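Local coordinates for protein transcriptional regulator, TetR family (Cytophaga hutchinsonii, PDB 3EUP) that probably acts as a dimeric, all-helical TetR-family repressor or regulator that binds operator DNA through an N-terminal helix-turn-helix domain, at residues S7-D10 against R11-Q14; R13-I16 against I17-A21; T120-A123 against L124-A128; V158-I161 against A162-I166; L195-G198 against I199-K202. All blocks are in the same frame, centred on the assembly; numbering follows the deposited sequence.

Interaction 1: S7-D10 against R11-Q14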
loop_
_atom_site.group_PDB
_atom_site.type_symbol
_atom_site.label_atom_id
_atom_site.label_comp_id
_atom_site.label_asym_id
_atom_site.label_seq_id
_atom_site.Cartn_x
_atom_site.Cartn_y
_atom_site.Cartn_z
ATOM N N SER A 7 11.860 -1.406 -36.470
ATOM C CA SER A 7 11.982 -0.935 -35.092
ATOM C C SER A 7 11.671 -2.045 -34.094
ATOM O O SER A 7 11.827 -1.847 -32.896
ATOM C CB SER A 7 11.106 0.282 -34.852
ATOM O OG SER A 7 9.760 -0.043 -35.101
ATOM N N LYS A 8 11.268 -3.217 -34.594
ATOM C CA LYS A 8 11.163 -4.418 -33.755
ATOM C C LYS A 8 12.546 -4.990 -33.468
ATOM O O LYS A 8 13.227 -5.438 -34.377
ATOM C CB LYS A 8 10.312 -5.509 -34.434
ATOM C CG LYS A 8 10.245 -6.812 -33.593
ATOM C CD LYS A 8 9.300 -7.837 -34.206
ATOM C CE LYS A 8 8.768 -8.820 -33.162
ATOM N NZ LYS A 8 7.346 -9.237 -33.489
ATOM N N SER A 9 12.953 -4.983 -32.205
ATOM C CA SER A 9 14.273 -5.479 -31.798
ATOM C C SER A 9 14.412 -5.443 -30.279
ATOM O O SER A 9 13.762 -4.650 -29.630
ATOM C CB SER A 9 15.392 -4.642 -32.414
ATOM O OG SER A 9 15.718 -3.526 -31.610
ATOM N N ASP A 10 15.295 -6.269 -29.730
ATOM C CA ASP A 10 15.465 -6.342 -28.266
ATOM C C ASP A 10 15.885 -5.010 -27.657
ATOM O O ASP A 10 15.483 -4.678 -26.549
ATOM C CB ASP A 10 16.522 -7.379 -27.896
ATOM C CG ASP A 10 16.093 -8.809 -28.222
ATOM O OD1 ASP A 10 14.888 -9.109 -28.281
ATOM O OD2 ASP A 10 16.988 -9.642 -28.411
ATOM N N ARG A 11 16.718 -4.258 -28.368
ATOM C CA ARG A 11 17.163 -2.979 -27.837
ATOM C C ARG A 11 16.041 -1.946 -27.837
ATOM O O ARG A 11 15.901 -1.163 -26.882
ATOM C CB ARG A 11 18.384 -2.456 -28.595
ATOM C CG ARG A 11 19.639 -3.229 -28.305
ATOM C CD ARG A 11 20.830 -2.681 -29.126
ATOM N NE ARG A 11 20.520 -2.831 -30.529
ATOM C CZ ARG A 11 20.920 -2.037 -31.520
ATOM N NH1 ARG A 11 21.698 -0.988 -31.311
ATOM N NH2 ARG A 11 20.526 -2.317 -32.758
ATOM N N THR A 12 15.241 -1.942 -28.897
ATOM C CA THR A 12 14.146 -0.998 -28.973
ATOM C C THR A 12 13.120 -1.334 -27.898
ATOM O O THR A 12 12.616 -0.441 -27.176
ATOM C CB THR A 12 13.513 -0.998 -30.370
ATOM O OG1 THR A 12 14.527 -0.719 -31.327
ATOM C CG2 THR A 12 12.448 0.067 -30.463
ATOM N N ARG A 13 12.849 -2.635 -27.764
ATOM C CA ARG A 13 11.964 -3.155 -26.738
ATOM C C ARG A 13 12.403 -2.742 -25.337
ATOM O O ARG A 13 11.592 -2.278 -24.536
ATOM C CB ARG A 13 11.882 -4.681 -26.848
ATOM C CG ARG A 13 10.968 -5.320 -25.819
ATOM C CD ARG A 13 10.721 -6.792 -26.116
ATOM N NE ARG A 13 9.781 -7.330 -25.165
ATOM C CZ ARG A 13 10.077 -7.617 -23.904
ATOM N NH1 ARG A 13 11.315 -7.470 -23.437
ATOM N NH2 ARG A 13 9.128 -8.076 -23.105
ATOM N N GLN A 14 13.684 -2.885 -25.054
ATOM C CA GLN A 14 14.227 -2.511 -23.757
ATOM C C GLN A 14 14.182 -0.998 -23.496
ATOM O O GLN A 14 13.868 -0.557 -22.391
ATOM C CB GLN A 14 15.670 -3.034 -23.618
ATOM C CG GLN A 14 16.286 -2.800 -22.250
ATOM C CD GLN A 14 15.513 -3.469 -21.121
ATOM O OE1 GLN A 14 14.840 -4.496 -21.312
ATOM N NE2 GLN A 14 15.601 -2.878 -19.919
#
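Ser9 and Thr12 face each other across the first turn of helix 10-31, with Ser9 at the N-cap. The polar approach is between two hydroxyls: Ser9 OG sits 3.1 Å from Thr12 OG1. Its place follows from a first torsion of 88°, which sets Ser9 OG between the backbone N and the carbonyl carbon, 3.2 Å from Thr12 N.

The backbone bonds are the firm part of the contact. Arg13 N donates to Ser9 O at 2.9 Å in a nearly straight bond of 169°, and Gln14 N donates to Asp10 O over the same distance, so the i to i+4 pattern is running from the cap onward.

Packing comes from Ser7, whose carbonyl oxygen lies against the threonine branch, with Thr12 CG2 and Ser7 O 3.2 Å apart. Arg13 takes part with its CB beside Ser9 O, while the chain beyond is extended and touches Phe52. Asn51 braces the same corner, accepting from Ser9 N and donating to Ser7 O, and the Ser7 hydroxyl bonds to Met3 O.

With small hydroxyl side chains gathered at the N-terminal end of helix 10-31, the chemistry is that of a polar helix start, with Asn51 bonded to the backbone on both sides of Lys8.

Interaction 2: R13-I16 against I17-A21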
loop_
_atom_site.group_PDB
_atom_site.type_symbol
_atom_site.label_atom_id
_atom_site.label_comp_id
_atom_site.label_asym_id
_atom_site.label_seq_id
_atom_site.Cartn_x
_atom_site.Cartn_y
_atom_site.Cartn_z
ATOM N N ARG A 13 12.849 -2.635 -27.764
ATOM C CA ARG A 13 11.964 -3.155 -26.738
ATOM C C ARG A 13 12.403 -2.742 -25.337
ATOM O O ARG A 13 11.592 -2.278 -24.536
ATOM C CB ARG A 13 11.882 -4.681 -26.848
ATOM C CG ARG A 13 10.968 -5.320 -25.819
ATOM C CD ARG A 13 10.721 -6.792 -26.116
ATOM N NE ARG A 13 9.781 -7.330 -25.165
ATOM C CZ ARG A 13 10.077 -7.617 -23.904
ATOM N NH1 ARG A 13 11.315 -7.470 -23.437
ATOM N NH2 ARG A 13 9.128 -8.076 -23.105
ATOM N N GLN A 14 13.684 -2.885 -25.054
ATOM C CA GLN A 14 14.227 -2.511 -23.757
ATOM C C GLN A 14 14.182 -0.998 -23.496
ATOM O O GLN A 14 13.868 -0.557 -22.391
ATOM C CB GLN A 14 15.670 -3.034 -23.618
ATOM C CG GLN A 14 16.286 -2.800 -22.250
ATOM C CD GLN A 14 15.513 -3.469 -21.121
ATOM O OE1 GLN A 14 14.840 -4.496 -21.312
ATOM N NE2 GLN A 14 15.601 -2.878 -19.919
ATOM N N PHE A 15 14.481 -0.207 -24.511
ATOM C CA PHE A 15 14.308 1.231 -24.415
ATOM C C PHE A 15 12.852 1.614 -24.107
ATOM O O PHE A 15 12.613 2.538 -23.328
ATOM C CB PHE A 15 14.763 1.937 -25.708
ATOM C CG PHE A 15 14.392 3.396 -25.749
ATOM C CD1 PHE A 15 15.196 4.352 -25.118
ATOM C CD2 PHE A 15 13.234 3.814 -26.405
ATOM C CE1 PHE A 15 14.828 5.719 -25.119
ATOM C CE2 PHE A 15 12.871 5.169 -26.422
ATOM C CZ PHE A 15 13.670 6.126 -25.767
ATOM N N ILE A 16 11.892 0.940 -24.755
ATOM C CA ILE A 16 10.511 1.213 -24.495
ATOM C C ILE A 16 10.229 0.937 -23.022
ATOM O O ILE A 16 9.575 1.732 -22.368
ATOM C CB ILE A 16 9.493 0.357 -25.331
ATOM C CG1 ILE A 16 9.617 0.560 -26.830
ATOM C CG2 ILE A 16 8.082 0.713 -24.916
ATOM C CD1 ILE A 16 9.609 1.938 -27.206
ATOM N N ILE A 17 10.705 -0.204 -22.522
ATOM C CA ILE A 17 10.430 -0.617 -21.130
ATOM C C ILE A 17 10.993 0.427 -20.185
ATOM O O ILE A 17 10.281 0.948 -19.304
ATOM C CB ILE A 17 10.999 -2.000 -20.808
ATOM C CG1 ILE A 17 10.232 -3.087 -21.579
ATOM C CG2 ILE A 17 10.887 -2.284 -19.302
ATOM C CD1 ILE A 17 10.949 -4.469 -21.656
ATOM N N GLU A 18 12.254 0.780 -20.417
ATOM C CA GLU A 18 12.975 1.745 -19.575
ATOM C C GLU A 18 12.312 3.114 -19.539
ATOM O O GLU A 18 12.237 3.720 -18.491
ATOM C CB GLU A 18 14.440 1.858 -20.033
ATOM C CG GLU A 18 15.179 0.611 -19.638
ATOM C CD GLU A 18 16.558 0.499 -20.158
ATOM O OE1 GLU A 18 17.110 1.514 -20.695
ATOM O OE2 GLU A 18 17.078 -0.638 -20.002
ATOM N N SER A 19 11.814 3.574 -20.684
ATOM C CA SER A 19 11.249 4.911 -20.819
ATOM C C SER A 19 9.882 4.989 -20.208
ATOM O O SER A 19 9.482 6.047 -19.705
ATOM C CB SER A 19 11.080 5.273 -22.298
ATOM O OG SER A 19 12.334 5.342 -22.906
ATOM N N THR A 20 9.121 3.902 -20.320
ATOM C CA THR A 20 7.732 3.972 -19.921
ATOM C C THR A 20 7.469 3.441 -18.536
ATOM O O THR A 20 6.407 3.712 -18.009
ATOM C CB THR A 20 6.790 3.229 -20.884
ATOM O OG1 THR A 20 7.081 1.821 -20.855
ATOM C CG2 THR A 20 6.944 3.801 -22.326
ATOM N N ALA A 21 8.411 2.689 -17.967
ATOM C CA ALA A 21 8.239 2.109 -16.619
ATOM C C ALA A 21 7.950 3.159 -15.520
ATOM O O ALA A 21 7.150 2.891 -14.601
ATOM C CB ALA A 21 9.445 1.243 -16.230
#
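Gln14 and Glu18, one turn apart on helix 10-31, are joined by a short side-chain bond: Gln14 NE2 donates to Glu18 OE2 at 2.7 Å. Glu18 OE2 lies in the plane of the Gln14 amide, while the carboxylate is turned 71° from that plane and the oxygen is met on its anti side, somewhat out of the carboxylate plane. A bend at chi2 (60°) swings the Gln14 amide along the helix.

Next come two hydroxyls turned back on the helix. Ser19 OG gives its proton to Phe15 O at 2.8 Å, and the Ser19 amide reaches that oxygen from the opposite face of its plane. Thr20 OG1 repeats the pattern with Ile16 O at 2.9 Å, where the Thr20 N-H is again the second donor. Each carbonyl is thus gripped twice, and the buried threonine hydroxyl has its partner within its own helix.

Helix 10-31 probably opens the three-helix DNA-binding domain of a TetR-family protein, after the short helix 2-7. Ile16 and Thr20 touch Thr41 of helix 34-41 in that domain; separately, Ile17 packs on Tyr65 of helix 55-78, which follows it.

Farther out, the Ser19 hydroxyl lies over one face of the Phe15 ring, offset toward the rim, Ser19 OG 3.3 Å from Phe15 CZ. Ile17 CD1 comes over one face of the Arg13 guanidinium, 3.5 Å from Arg13 NH1.

Interaction 3: T120-A123 against L124-A128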
loop_
_atom_site.group_PDB
_atom_site.type_symbol
_atom_site.label_atom_id
_atom_site.label_comp_id
_atom_site.label_asym_id
_atom_site.label_seq_id
_atom_site.Cartn_x
_atom_site.Cartn_y
_atom_site.Cartn_z
ATOM N N THR A 120 -9.023 -5.455 -10.514
ATOM C CA THR A 120 -9.254 -5.149 -11.917
ATOM C C THR A 120 -8.454 -5.953 -12.920
ATOM O O THR A 120 -8.756 -5.875 -14.099
ATOM C CB THR A 120 -8.876 -3.703 -12.226
ATOM O OG1 THR A 120 -7.459 -3.594 -12.118
ATOM C CG2 THR A 120 -9.593 -2.728 -11.232
ATOM N N HIS A 121 -7.407 -6.651 -12.499
ATOM C CA HIS A 121 -6.484 -7.212 -13.499
ATOM C C HIS A 121 -5.740 -8.441 -12.981
ATOM O O HIS A 121 -4.675 -8.332 -12.402
ATOM C CB HIS A 121 -5.484 -6.122 -13.954
ATOM C CG HIS A 121 -4.689 -6.516 -15.153
ATOM N ND1 HIS A 121 -4.834 -5.899 -16.368
ATOM C CD2 HIS A 121 -3.865 -7.565 -15.368
ATOM C CE1 HIS A 121 -4.045 -6.483 -17.256
ATOM N NE2 HIS A 121 -3.454 -7.505 -16.675
ATOM N N ASP A 122 -6.294 -9.615 -13.268
ATOM C CA ASP A 122 -5.758 -10.895 -12.813
ATOM C C ASP A 122 -4.286 -11.124 -13.080
ATOM O O ASP A 122 -3.552 -11.496 -12.159
ATOM C CB ASP A 122 -6.527 -12.046 -13.481
ATOM C CG ASP A 122 -7.303 -12.842 -12.508
ATOM O OD1 ASP A 122 -8.565 -12.770 -12.559
ATOM O OD2 ASP A 122 -6.652 -13.537 -11.674
ATOM N N ALA A 123 -3.848 -10.927 -14.338
ATOM C CA ALA A 123 -2.467 -11.246 -14.687
ATOM C C ALA A 123 -1.510 -10.458 -13.795
ATOM O O ALA A 123 -0.594 -11.001 -13.233
ATOM C CB ALA A 123 -2.159 -10.973 -16.191
ATOM N N LEU A 124 -1.733 -9.162 -13.661
ATOM C CA LEU A 124 -0.849 -8.336 -12.860
ATOM C C LEU A 124 -0.972 -8.557 -11.375
ATOM O O LEU A 124 -0.001 -8.403 -10.673
ATOM C CB LEU A 124 -1.049 -6.858 -13.190
ATOM C CG LEU A 124 -0.294 -6.400 -14.437
ATOM C CD1 LEU A 124 -0.899 -5.108 -14.962
ATOM C CD2 LEU A 124 1.125 -6.274 -14.060
ATOM N N ARG A 125 -2.170 -8.892 -10.883
ATOM C CA ARG A 125 -2.304 -9.264 -9.490
ATOM C C ARG A 125 -1.434 -10.480 -9.230
ATOM O O ARG A 125 -0.723 -10.558 -8.234
ATOM C CB ARG A 125 -3.766 -9.567 -9.152
ATOM C CG ARG A 125 -4.110 -9.503 -7.676
ATOM C CD ARG A 125 -3.669 -10.672 -6.884
ATOM N NE ARG A 125 -4.240 -11.920 -7.395
ATOM C CZ ARG A 125 -3.776 -13.131 -7.113
ATOM N NH1 ARG A 125 -2.723 -13.316 -6.323
ATOM N NH2 ARG A 125 -4.398 -14.191 -7.628
ATOM N N LYS A 126 -1.505 -11.458 -10.138
ATOM C CA LYS A 126 -0.705 -12.660 -9.972
ATOM C C LYS A 126 0.788 -12.344 -9.934
ATOM O O LYS A 126 1.512 -12.945 -9.176
ATOM C CB LYS A 126 -1.078 -13.734 -11.020
ATOM C CG LYS A 126 -2.420 -14.379 -10.662
ATOM C CD LYS A 126 -3.067 -15.231 -11.830
ATOM C CE LYS A 126 -4.398 -15.917 -11.377
ATOM N NZ LYS A 126 -5.062 -16.635 -12.536
ATOM N N LYS A 127 1.251 -11.419 -10.765
ATOM C CA LYS A 127 2.649 -11.018 -10.739
ATOM C C LYS A 127 2.992 -10.435 -9.406
ATOM O O LYS A 127 4.056 -10.720 -8.870
ATOM C CB LYS A 127 2.989 -9.972 -11.800
ATOM C CG LYS A 127 2.682 -10.370 -13.233
ATOM C CD LYS A 127 3.771 -11.110 -13.880
ATOM C CE LYS A 127 4.775 -10.163 -14.490
ATOM N NZ LYS A 127 5.734 -10.957 -15.349
ATOM N N ALA A 128 2.102 -9.618 -8.855
ATOM C CA ALA A 128 2.389 -8.990 -7.544
ATOM C C ALA A 128 2.463 -10.037 -6.446
ATOM O O ALA A 128 3.329 -9.981 -5.581
ATOM C CB ALA A 128 1.354 -7.896 -7.213
HETATM O O HOH W 1 -6.701 -11.758 -8.956
#
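His121 and Leu124 meet where helix 122-148 begins: Leu124 CD1 sits over the centre of the imidazole as a CH-pi contact, 3.9 Å from the His121 ring centroid. The ring reaches there because CG is anti to the backbone N (chi1 -169°), which brings the imidazole alongside Leu124 and leaves His121 CD2 3.6 Å from Leu124 CB. An alanine at this N-cap would strip the leucine methyl of its aromatic platform and is likely to open a gap beside Glu56, which the imidazole also touches.

On the solvent side Asp122 OD2 forms a long salt bridge with Lys126 NZ at 3.6 Å. A water links the same carboxylate oxygen, by a weak bond, to Arg125 NE at 2.9 Å. Lys126 CG lies over one face of the Arg125 guanidinium, and Arg125 NH1 bonds to Ala178 O of the second subunit. Behind these groups, Arg125 N, Lys126 N and Lys127 N donate to the carbonyls of His121, Asp122 and Ala123. Leu124 faces inward onto Ile60 and Thr113.

An acidic residue in the first turn, flanked by basic groups farther along, would suit the helix dipole, probably favouring a charged Asp122.

Interaction 4: V158-I161 against A162-I166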
loop_
_atom_site.group_PDB
_atom_site.type_symbol
_atom_site.label_atom_id
_atom_site.label_comp_id
_atom_site.label_asym_id
_atom_site.label_seq_id
_atom_site.Cartn_x
_atom_site.Cartn_y
_atom_site.Cartn_z
ATOM N N VAL A 158 9.782 -18.251 11.538
ATOM C CA VAL A 158 10.439 -17.654 10.394
ATOM C C VAL A 158 9.434 -17.063 9.414
ATOM O O VAL A 158 9.646 -15.944 8.931
ATOM C CB VAL A 158 11.346 -18.660 9.668
ATOM C CG1 VAL A 158 11.866 -18.055 8.405
ATOM C CG2 VAL A 158 12.519 -19.138 10.606
ATOM N N THR A 159 8.366 -17.804 9.117
ATOM C CA THR A 159 7.330 -17.316 8.184
ATOM C C THR A 159 6.644 -16.069 8.721
ATOM O O THR A 159 6.484 -15.059 7.994
ATOM C CB THR A 159 6.287 -18.401 7.863
ATOM O OG1 THR A 159 6.935 -19.464 7.184
ATOM C CG2 THR A 159 5.204 -17.871 6.929
ATOM N N LYS A 160 6.232 -16.114 9.988
ATOM C CA LYS A 160 5.654 -14.935 10.641
ATOM C C LYS A 160 6.545 -13.672 10.574
ATOM O O LYS A 160 6.061 -12.561 10.267
ATOM C CB LYS A 160 5.295 -15.199 12.110
ATOM C CG LYS A 160 4.812 -13.944 12.832
ATOM C CD LYS A 160 4.129 -14.207 14.160
ATOM C CE LYS A 160 5.074 -14.214 15.326
ATOM N NZ LYS A 160 4.302 -14.303 16.591
ATOM N N ILE A 161 7.826 -13.826 10.873
ATOM C CA ILE A 161 8.770 -12.714 10.817
ATOM C C ILE A 161 8.933 -12.168 9.384
ATOM O O ILE A 161 8.924 -10.947 9.156
ATOM C CB ILE A 161 10.169 -13.072 11.412
ATOM C CG1 ILE A 161 10.080 -13.167 12.934
ATOM C CG2 ILE A 161 11.203 -11.983 11.048
ATOM C CD1 ILE A 161 9.543 -14.473 13.395
ATOM N N ALA A 162 9.024 -13.078 8.435
ATOM C CA ALA A 162 9.233 -12.711 7.038
ATOM C C ALA A 162 8.030 -11.889 6.509
ATOM O O ALA A 162 8.229 -10.856 5.885
ATOM C CB ALA A 162 9.491 -14.001 6.181
ATOM N N PHE A 163 6.805 -12.319 6.791
ATOM C CA PHE A 163 5.615 -11.564 6.345
ATOM C C PHE A 163 5.487 -10.250 7.100
ATOM O O PHE A 163 5.130 -9.272 6.508
ATOM C CB PHE A 163 4.302 -12.350 6.433
ATOM C CG PHE A 163 4.082 -13.298 5.285
ATOM C CD1 PHE A 163 3.980 -12.828 3.986
ATOM C CD2 PHE A 163 3.963 -14.659 5.505
ATOM C CE1 PHE A 163 3.794 -13.688 2.936
ATOM C CE2 PHE A 163 3.766 -15.550 4.448
ATOM C CZ PHE A 163 3.668 -15.068 3.161
ATOM N N SER A 164 5.844 -10.219 8.374
ATOM C CA SER A 164 5.757 -8.987 9.151
ATOM C C SER A 164 6.727 -7.915 8.691
ATOM O O SER A 164 6.387 -6.735 8.734
ATOM C CB SER A 164 5.977 -9.250 10.631
ATOM O OG SER A 164 5.029 -10.215 11.058
ATOM N N MET A 165 7.913 -8.329 8.267
ATOM C CA MET A 165 8.945 -7.438 7.717
ATOM C C MET A 165 8.392 -6.756 6.485
ATOM O O MET A 165 8.500 -5.536 6.345
ATOM C CB MET A 165 10.234 -8.225 7.316
ATOM C CG MET A 165 11.128 -8.766 8.478
ATOM S SD MET A 165 12.576 -9.768 7.897
ATOM C CE MET A 165 13.379 -8.468 6.929
ATOM N N ILE A 166 7.823 -7.565 5.591
ATOM C CA ILE A 166 7.211 -7.095 4.364
ATOM C C ILE A 166 6.127 -6.092 4.655
ATOM O O ILE A 166 6.097 -5.016 4.078
ATOM C CB ILE A 166 6.711 -8.280 3.513
ATOM C CG1 ILE A 166 7.938 -9.049 2.970
ATOM C CG2 ILE A 166 5.774 -7.776 2.369
ATOM C CD1 ILE A 166 7.647 -10.408 2.274
#
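The Phe163 ring runs side by side with the Thr159 side chain one turn earlier, both pointing the same way, and Thr159 CG2 touches the ring at Phe163 CE2, 3.7 Å away. Thr159 O approaches the same ring obliquely, 3.6 Å from Phe163 CD2, while Tyr184 of the second subunit stacks on it.

Ser164 turns its hydroxyl back on its own helix, OG anti to the carbonyl carbon (chi1 -56°), and donates to Lys160 O at 2.7 Å. The Ser164 amide meets that oxygen from the opposite face, so two donors hold it. Ser164 OG also bonds to Ser191 of the second subunit; an alanine here would probably leave Ser191 without its mate and Lys160 O with a single donor from this residue. Lys160 itself reaches across to Asp194 and Glu190 of the second subunit in salt bridges.

Elsewhere the contact is apolar: Ile161 CG2 lies 4.1 Å from Met165 SD, and Ala162 packs on Val140 of helix 122-148. One side of the helix therefore faces its own subunit and another the partner, as in the four-helix bundle through which TetR-family proteins dimerise, here with helix 158-179 meeting helix 182-197 of the other chain.

Interaction 5: L195-G198 against I199-K202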
loop_
_atom_site.group_PDB
_atom_site.type_symbol
_atom_site.label_atom_id
_atom_site.label_comp_id
_atom_site.label_asym_id
_atom_site.label_seq_id
_atom_site.Cartn_x
_atom_site.Cartn_y
_atom_site.Cartn_z
ATOM N N LEU A 195 11.844 -5.656 15.561
ATOM C CA LEU A 195 11.380 -7.005 15.258
ATOM C C LEU A 195 12.562 -7.966 15.173
ATOM O O LEU A 195 12.548 -9.037 15.758
ATOM C CB LEU A 195 10.573 -7.025 13.937
ATOM C CG LEU A 195 9.912 -8.307 13.451
ATOM C CD1 LEU A 195 8.776 -8.738 14.420
ATOM C CD2 LEU A 195 9.367 -8.119 12.055
ATOM N N ILE A 196 13.592 -7.568 14.442
ATOM C CA ILE A 196 14.734 -8.458 14.215
ATOM C C ILE A 196 15.609 -8.614 15.480
ATOM O O ILE A 196 16.027 -9.757 15.830
ATOM C CB ILE A 196 15.503 -8.032 12.962
ATOM C CG1 ILE A 196 14.573 -8.224 11.769
ATOM C CG2 ILE A 196 16.783 -8.892 12.812
ATOM C CD1 ILE A 196 14.905 -7.378 10.645
ATOM N N ALA A 197 15.782 -7.513 16.220
ATOM C CA ALA A 197 16.443 -7.569 17.543
ATOM C C ALA A 197 15.754 -8.594 18.431
ATOM O O ALA A 197 16.407 -9.307 19.171
ATOM C CB ALA A 197 16.455 -6.207 18.234
ATOM N N GLY A 198 14.434 -8.680 18.326
ATOM C CA GLY A 198 13.662 -9.589 19.132
ATOM C C GLY A 198 13.821 -11.050 18.760
ATOM O O GLY A 198 13.362 -11.896 19.503
ATOM N N ILE A 199 14.438 -11.371 17.626
ATOM C CA ILE A 199 14.667 -12.769 17.303
ATOM C C ILE A 199 16.142 -13.196 17.583
ATOM O O ILE A 199 16.481 -14.365 17.475
ATOM C CB ILE A 199 14.239 -13.148 15.857
ATOM C CG1 ILE A 199 15.090 -12.438 14.807
ATOM C CG2 ILE A 199 12.746 -12.854 15.647
ATOM C CD1 ILE A 199 15.041 -13.077 13.415
ATOM N N GLU A 200 16.985 -12.241 17.934
ATOM C CA GLU A 200 18.377 -12.525 18.217
ATOM C C GLU A 200 18.585 -13.479 19.393
ATOM O O GLU A 200 17.832 -13.483 20.360
ATOM C CB GLU A 200 19.119 -11.226 18.483
ATOM C CG GLU A 200 19.361 -10.414 17.225
ATOM C CD GLU A 200 19.963 -9.041 17.509
ATOM O OE1 GLU A 200 19.421 -8.299 18.359
ATOM O OE2 GLU A 200 20.982 -8.692 16.874
ATOM N N VAL A 201 19.623 -14.295 19.302
ATOM C CA VAL A 201 19.987 -15.190 20.402
ATOM C C VAL A 201 20.241 -14.368 21.679
ATOM O O VAL A 201 20.646 -13.206 21.605
ATOM C CB VAL A 201 21.213 -16.046 20.019
ATOM C CG1 VAL A 201 20.822 -17.128 18.978
ATOM C CG2 VAL A 201 22.333 -15.160 19.482
ATOM N N LYS A 202 19.974 -14.959 22.834
ATOM C CA LYS A 202 20.208 -14.279 24.115
ATOM C C LYS A 202 21.665 -13.845 24.321
ATOM O O LYS A 202 22.570 -14.580 23.974
ATOM C CB LYS A 202 19.860 -15.202 25.285
ATOM C CG LYS A 202 18.394 -15.201 25.709
ATOM C CD LYS A 202 18.295 -15.734 27.153
ATOM C CE LYS A 202 17.011 -16.487 27.426
ATOM N NZ LYS A 202 17.239 -17.495 28.503
#
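Ile199 N donates to Ile196 O at 2.9 Å with the donor well above the carbonyl plane, and Glu200 N closes a type I beta turn from Ala197 by bonding to Ala197 O at 3.2 Å. A turn of this kind at the end of helix 182-197 replaces i to i+4 bonding with i to i+3; the Glu200 amide keeps just a weak bond to Ile196 O. It brings to a close the last helix of what is probably the regulatory domain, the C-terminal part of a TetR-family fold, and sends the chain into an irregular tail.

Ile199 and Ile196 are both buried. Ile199 CG1 lies between the backbone N and the carbonyl carbon (chi1 65°), a placement that presses it to within 3.0 Å of Ile196 O. The two isoleucines touch only loosely through Ile196 CG2 and Ile199 CG1, 4.4 Å apart. Beyond the turn, Ile199 packs on Phe152 and Thr156, and its backbone pairs with Arg153, whose guanidinium also donates to Gly198 O. Ile196 packs on Lys85 and Leu88 of helix 84-88.

Glu200 folds back along the turn with an extended chain, CG set beside its own backbone N. One carboxylate oxygen, OE2, is held by a salt bridge to Lys85, whereas the other, Glu200 OE1, rests 3.2 Å from Ala197 CA and 3.6 Å from Ala197 CB.

Interactions 1 and 2 follow one another on helix 10-31 and share Arg13 and Gln14, passing from a polar helix start at the surface to a partly buried turn in the probable DNA-binding domain. Interaction 3 is another helix start and a surface contact, but a charged one whose Arg125 reaches the second subunit. Interaction 4 is the buried contact and also meets that subunit, with apolar packing on its inner flank. It touches interaction 5, Ile161 CG1 lying 3.8 Å from Ile199 CG2. The 195-202 turn is a partly buried helix end, its centre about 48 Å from that of interaction 1, on the opposite side of the chain's centre.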